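Local coordinates for protein homoserine kinase (Listeria monocytogenes, PDB 3HUL) that probably phosphorylates L-homoserine with ATP to give O-phospho-L-homoserine, a late step in threonine biosynthesis, at residues R231-A234 and K235-A239. Numbering follows the deposited sequence.
Sequences RDVA and KNQGA
Ala234 and Ala239 meet through their methyl groups, with Ala234 CB 3.6 Å from Ala239 CB. Ala234 O accepts from Ala239 N at 3.1 Å and also from Gln237 N. The two donors come from opposite faces of the carbonyl plane, so the oxygen is gripped from both sides. Between Gln237 and Ala239, Gly238 takes a positive phi of 115°. At these backbone angles a CB would meet the carbonyl oxygen of Gln237, and glycine has none. A type I turn from Lys235 to Gly238 carries the chain round.

One turn back, Lys235 N gives a nearly straight bond of 2.8 Å to Arg231 O. The aliphatic parts of these two side chains run side by side, and Lys235 CD lies 3.6 Å from Arg231 CG. Extended from CG to NE, the Arg231 chain carries its guanidinium to a salt bridge with Glu211 and a hydrogen bond with Ala242 O. Lys235 NZ stays 6.3 Å from Arg231 NE. Glu211 pairs with NZ only weakly, at long range, but probably offsets the like charges; NZ also bonds weakly to Tyr240 O.

Gln237 lies alongside Val233, its NE2 3.7 Å from Val233 CG1. Gln237 CG stands anti to its own carbonyl carbon (chi1 -54°), and the extended chain beyond carries the amide back along the helix end. There NE2 makes a weak bond to Val233 O and a hydrogen bond to Ser266 OG.

Ala234 and Ala239 rest on Val253 of strand 251-255, and Val233 packs on Leu267 of helix 260-268. The bonds from Ala239 N to Ala234 O and Gly238 N to Lys235 O, with the positive phi, make a Schellman motif that ends helix 227-235 and leads into strand 241-244 of this GHMP kinase.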
loop_
_atom_site.group_PDB
_atom_site.type_symbol
_atom_site.label_atom_id
_atom_site.label_comp_id
_atom_site.label_asym_id
_atom_site.label_seq_id
_atom_site.Cartn_x
_atom_site.Cartn_y
_atom_site.Cartn_z
ATOM N N ARG A 231 -13.123 -16.234 -22.385
ATOM C CA ARG A 231 -12.220 -15.076 -22.472
ATOM C C ARG A 231 -12.667 -14.010 -23.457
ATOM O O ARG A 231 -12.799 -12.836 -23.097
ATOM C CB ARG A 231 -10.801 -15.509 -22.854
ATOM C CG ARG A 231 -9.924 -15.716 -21.686
ATOM C CD ARG A 231 -8.568 -16.339 -22.011
ATOM N NE ARG A 231 -8.064 -16.935 -20.776
ATOM C CZ ARG A 231 -7.197 -17.937 -20.682
ATOM N NH1 ARG A 231 -6.707 -18.512 -21.765
ATOM N NH2 ARG A 231 -6.834 -18.375 -19.485
ATOM N N ASP A 232 -12.886 -14.424 -24.708
ATOM C CA ASP A 232 -13.297 -13.506 -25.778
ATOM C C ASP A 232 -14.489 -12.681 -25.359
ATOM O O ASP A 232 -14.464 -11.459 -25.444
ATOM C CB ASP A 232 -13.663 -14.270 -27.057
ATOM C CG ASP A 232 -12.451 -14.785 -27.798
ATOM O OD1 ASP A 232 -11.322 -14.346 -27.495
ATOM O OD2 ASP A 232 -12.633 -15.643 -28.690
ATOM N N VAL A 233 -15.514 -13.366 -24.872
ATOM C CA VAL A 233 -16.759 -12.741 -24.444
ATOM C C VAL A 233 -16.615 -11.827 -23.222
ATOM O O VAL A 233 -17.099 -10.694 -23.228
ATOM C CB VAL A 233 -17.810 -13.828 -24.152
ATOM C CG1 VAL A 233 -19.031 -13.233 -23.439
ATOM C CG2 VAL A 233 -18.159 -14.572 -25.463
ATOM N N ALA A 234 -15.986 -12.354 -22.173
ATOM C CA ALA A 234 -15.800 -11.627 -20.932
ATOM C C ALA A 234 -14.907 -10.419 -21.115
ATOM O O ALA A 234 -15.284 -9.336 -20.755
ATOM C CB ALA A 234 -15.248 -12.547 -19.858
ATOM N N LYS A 235 -13.728 -10.609 -21.685
ATOM C CA LYS A 235 -12.739 -9.542 -21.809
ATOM C C LYS A 235 -13.160 -8.508 -22.835
ATOM O O LYS A 235 -12.819 -7.333 -22.713
ATOM C CB LYS A 235 -11.376 -10.129 -22.158
ATOM C CG LYS A 235 -10.789 -10.881 -20.951
ATOM C CD LYS A 235 -9.965 -12.084 -21.338
ATOM C CE LYS A 235 -8.617 -11.682 -21.872
ATOM N NZ LYS A 235 -8.060 -10.655 -20.996
ATOM N N ASN A 236 -13.935 -8.928 -23.833
ATOM C CA ASN A 236 -14.428 -7.919 -24.765
ATOM C C ASN A 236 -15.468 -6.970 -24.171
ATOM O O ASN A 236 -15.781 -5.974 -24.805
ATOM C CB ASN A 236 -14.905 -8.513 -26.075
ATOM C CG ASN A 236 -16.142 -9.270 -25.926
ATOM O OD1 ASN A 236 -17.063 -8.854 -25.266
ATOM N ND2 ASN A 236 -16.181 -10.428 -26.545
ATOM N N GLN A 237 -15.992 -7.293 -22.981
ATOM C CA GLN A 237 -16.853 -6.374 -22.223
ATOM C C GLN A 237 -16.127 -5.675 -21.047
ATOM O O GLN A 237 -16.701 -4.818 -20.375
ATOM C CB GLN A 237 -18.103 -7.085 -21.703
ATOM C CG GLN A 237 -18.923 -7.810 -22.781
ATOM C CD GLN A 237 -20.079 -8.603 -22.189
ATOM O OE1 GLN A 237 -20.811 -8.113 -21.333
ATOM N NE2 GLN A 237 -20.249 -9.824 -22.653
ATOM N N GLY A 238 -14.864 -6.031 -20.816
ATOM C CA GLY A 238 -14.046 -5.329 -19.831
ATOM C C GLY A 238 -13.633 -6.185 -18.646
ATOM O O GLY A 238 -13.170 -5.666 -17.629
ATOM N N ALA A 239 -13.832 -7.499 -18.746
ATOM C CA ALA A 239 -13.365 -8.400 -17.695
ATOM C C ALA A 239 -11.826 -8.418 -17.743
ATOM O O ALA A 239 -11.225 -8.145 -18.785
ATOM C CB ALA A 239 -13.949 -9.798 -17.863
#